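Local structure of pyroglutamyl-peptidase I (Fervidobacterium islandicum, 6LTQ) at residues I97-S102 / K112-I117. The protein is a cysteine peptidase that probably removes N-terminal pyroglutamyl residues from peptides, in a thermophilic keratin-degrading bacterium. Sequence-based numbering, arbitrary orientation.
Sequences INLLDS and KEDVSI
Leu100 and Val115 pair as antiparallel, hydrogen-bonded partners in the loop between strands 90-97 and 124-126: Leu100 N gives a nearly straight bond (169°) to Val115 O at 2.6 Å, and Val115 N returns one to Leu100 O at 3.0 Å. Asp114 and Val115 both lie opposite Leu100, a G1 beta bulge; beyond it Ser102 N bonds Lys112 O (2.9 Å). Leucine suits its place because both branches find cover: its side chain crosses that of Ile117 at about a right angle, Leu100 CD2 lying 3.7 Å from Ile117 CG1, while CB and CD1 run alongside the aliphatic stem of Lys112; Tyr59 and Glu158 also touch it. Asparagine suits position 98 because its amide both accepts and donates. With CG anti to the backbone N (chi1 -171°), Asn98 OD1 meets Ile117 N at 2.7 Å, the donor tilted from the carbonyl plane, and ND2 grips Ile118 O.

Three acids gather near the bulge. Asp101 OD1 takes a weak bond from Asp114 N and lies 2.7 Å from Glu113 OE2, the carboxylate planes 21° apart; a water donates to Asp101 OD2. Replacing Glu113 by an alanine removes the carboxylate beside Asp101 OD1 and is likely to leave Asp101 freer to turn. From the second subunit, Lys132 forms a salt bridge with Asp101 and Arg94 one with Asp114. So close a cluster would be costly if all were charged, and these cations, which tie the two loop segments to the subunit interface, probably offset it.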
ATOM      1  N   ILE D  97      10.326   0.549 -22.081  1.00 15.03           N
ATOM      2  CA  ILE D  97      11.312   1.612 -22.181  1.00 15.73           C
ATOM      3  C   ILE D  97      12.688   1.037 -22.494  1.00 20.25           C
ATOM      4  O   ILE D  97      13.013  -0.106 -22.170  1.00 17.90           O
ATOM      5  CB  ILE D  97      11.361   2.476 -20.907  1.00 18.26           C
ATOM      6  CG1 ILE D  97      11.821   1.637 -19.724  1.00 19.76           C
ATOM      7  CG2 ILE D  97       9.984   3.096 -20.636  1.00 24.72           C
ATOM      8  CD1 ILE D  97      12.392   2.491 -18.604  1.00 29.91           C
ATOM      9  N   ASN D  98      13.524   1.883 -23.089  1.00 20.65           N
ATOM     10  CA  ASN D  98      14.840   1.477 -23.593  1.00 19.58           C
ATOM     11  C   ASN D  98      15.897   1.555 -22.488  1.00 24.10           C
ATOM     12  O   ASN D  98      16.841   2.342 -22.540  1.00 23.44           O
ATOM     13  CB  ASN D  98      15.213   2.351 -24.781  1.00 23.74           C
ATOM     14  CG  ASN D  98      16.463   1.863 -25.501  1.00 30.70           C
ATOM     15  OD1 ASN D  98      16.933   0.747 -25.276  1.00 20.91           O
ATOM     16  ND2 ASN D  98      17.005   2.703 -26.367  1.00 26.12           N
ATOM     17  N   LEU D  99      15.745   0.692 -21.478  1.00 20.24           N
ATOM     18  CA  LEU D  99      16.613   0.799 -20.311  1.00 21.30           C
ATOM     19  C   LEU D  99      16.687  -0.518 -19.562  1.00 23.89           C
ATOM     20  O   LEU D  99      15.651  -1.114 -19.265  1.00 17.87           O
ATOM     21  CB  LEU D  99      16.103   1.892 -19.347  1.00 18.81           C
ATOM     22  CG  LEU D  99      17.135   2.323 -18.313  1.00 26.04           C
ATOM     23  CD1 LEU D  99      18.250   3.086 -19.028  1.00 32.16           C
ATOM     24  CD2 LEU D  99      16.510   3.176 -17.208  1.00 29.35           C
ATOM     25  N   LEU D 100      17.905  -0.938 -19.222  1.00 19.12           N
ATOM     26  CA  LEU D 100      18.148  -1.974 -18.228  1.00 21.74           C
ATOM     27  C   LEU D 100      18.662  -1.312 -16.963  1.00 24.37           C
ATOM     28  O   LEU D 100      19.703  -0.642 -16.987  1.00 31.29           O
ATOM     29  CB  LEU D 100      19.159  -3.004 -18.727  1.00 23.37           C
ATOM     30  CG  LEU D 100      18.935  -3.502 -20.146  1.00 23.97           C
ATOM     31  CD1 LEU D 100      20.179  -4.246 -20.633  1.00 36.12           C
ATOM     32  CD2 LEU D 100      17.726  -4.409 -20.209  1.00 23.64           C
ATOM     33  N   ASP D 101      17.969  -1.531 -15.850  1.00 25.21           N
ATOM     34  CA  ASP D 101      18.386  -0.895 -14.605  1.00 33.62           C
ATOM     35  C   ASP D 101      17.807  -1.663 -13.428  1.00 31.08           C
ATOM     36  O   ASP D 101      16.596  -1.608 -13.188  1.00 32.36           O
ATOM     37  CB  ASP D 101      17.938   0.554 -14.569  1.00 24.92           C
ATOM     38  CG  ASP D 101      18.621   1.328 -13.480  1.00 40.85           C
ATOM     39  OD1 ASP D 101      19.865   1.368 -13.505  1.00 36.53           O
ATOM     40  OD2 ASP D 101      17.935   1.873 -12.591  1.00 40.80           O
ATOM     41  N   SER D 102      18.674  -2.324 -12.668  1.00 30.48           N
ATOM     42  CA  SER D 102      18.255  -2.944 -11.419  1.00 27.90           C
ATOM     43  C   SER D 102      19.490  -3.248 -10.585  1.00 30.52           C
ATOM     44  O   SER D 102      20.567  -3.520 -11.119  1.00 30.35           O
ATOM     45  CB  SER D 102      17.450  -4.228 -11.673  1.00 20.66           C
ATOM     46  OG  SER D 102      17.151  -4.896 -10.460  1.00 34.06           O
ATOM     47  N   LYS D 112      22.765  -4.910 -14.281  1.00 39.12           N
ATOM     48  CA  LYS D 112      22.767  -3.865 -15.294  1.00 33.83           C
ATOM     49  C   LYS D 112      22.241  -2.594 -14.647  1.00 40.02           C
ATOM     50  O   LYS D 112      21.235  -2.627 -13.931  1.00 36.18           O
ATOM     51  CB  LYS D 112      21.881  -4.224 -16.502  1.00 26.36           C
ATOM     52  CG  LYS D 112      22.443  -5.260 -17.472  1.00 43.71           C
ATOM     53  CD  LYS D 112      23.908  -5.028 -17.803  1.00 40.25           C
ATOM     54  CE  LYS D 112      24.278  -5.704 -19.120  1.00 55.07           C
ATOM     55  NZ  LYS D 112      25.473  -6.588 -18.980  1.00 63.65           N
ATOM     56  N   GLU D 113      22.937  -1.484 -14.851  1.00 34.03           N
ATOM     57  CA  GLU D 113      22.497  -0.218 -14.271  1.00 42.80           C
ATOM     58  C   GLU D 113      22.591   0.851 -15.347  1.00 38.09           C
ATOM     59  O   GLU D 113      23.690   1.194 -15.793  1.00 35.98           O
ATOM     60  CB  GLU D 113      23.318   0.150 -13.035  1.00 47.07           C
ATOM     61  CG  GLU D 113      22.786  -0.465 -11.721  1.00 57.50           C
ATOM     62  CD  GLU D 113      21.504   0.198 -11.206  1.00 74.20           C
ATOM     63  OE1 GLU D 113      21.603   1.206 -10.471  1.00111.32           O
ATOM     64  OE2 GLU D 113      20.397  -0.314 -11.495  1.00 76.16           O
ATOM     65  N   ASP D 114      21.428   1.325 -15.793  1.00 38.55           N
ATOM     66  CA  ASP D 114      21.303   2.437 -16.736  1.00 37.15           C
ATOM     67  C   ASP D 114      21.940   2.128 -18.088  1.00 36.66           C
ATOM     68  O   ASP D 114      22.704   2.920 -18.638  1.00 41.35           O
ATOM     69  CB  ASP D 114      21.869   3.724 -16.143  1.00 39.70           C
ATOM     70  CG  ASP D 114      20.818   4.524 -15.403  1.00 44.23           C
ATOM     71  OD1 ASP D 114      21.180   5.536 -14.778  1.00 49.11           O
ATOM     72  OD2 ASP D 114      19.631   4.128 -15.448  1.00 37.51           O
ATOM     73  N   VAL D 115      21.572   0.989 -18.653  1.00 35.72           N
ATOM     74  CA  VAL D 115      22.087   0.551 -19.940  1.00 41.96           C
ATOM     75  C   VAL D 115      20.950   0.612 -20.945  1.00 39.18           C
ATOM     76  O   VAL D 115      19.854   0.106 -20.678  1.00 39.49           O
ATOM     77  CB  VAL D 115      22.651  -0.879 -19.847  1.00 41.61           C
ATOM     78  CG1 VAL D 115      23.276  -1.313 -21.169  1.00 45.87           C
ATOM     79  CG2 VAL D 115      23.640  -0.976 -18.706  1.00 34.48           C
ATOM     80  N   SER D 116      21.212   1.214 -22.101  1.00 27.62           N
ATOM     81  CA  SER D 116      20.247   1.144 -23.187  1.00 31.85           C
ATOM     82  C   SER D 116      20.084  -0.303 -23.625  1.00 36.04           C
ATOM     83  O   SER D 116      21.019  -1.105 -23.546  1.00 38.71           O
ATOM     84  CB  SER D 116      20.692   1.987 -24.380  1.00 36.02           C
ATOM     85  OG  SER D 116      20.517   3.365 -24.132  1.00 36.41           O
ATOM     86  N   ILE D 117      18.875  -0.643 -24.064  1.00 34.51           N
ATOM     87  CA  ILE D 117      18.653  -1.942 -24.692  1.00 40.93           C
ATOM     88  C   ILE D 117      19.131  -1.920 -26.135  1.00 42.38           C
ATOM     89  O   ILE D 117      19.933  -2.763 -26.554  1.00 45.53           O
ATOM     90  CB  ILE D 117      17.165  -2.330 -24.602  1.00 30.41           C
ATOM     91  CG1 ILE D 117      16.728  -2.454 -23.140  1.00 25.58           C
ATOM     92  CG2 ILE D 117      16.885  -3.605 -25.389  1.00 30.17           C
ATOM     93  CD1 ILE D 117      15.223  -2.660 -22.979  1.00 19.34           C
TER
HETATM   94  O   HOH W   1      18.062   4.418 -23.541  1.00 27.92           O
HETATM   95  O   HOH W   2      18.573   0.573 -10.200  1.00 47.50           O
HETATM   96  O   HOH W   3      20.634  -5.686 -12.826  1.00 30.67           O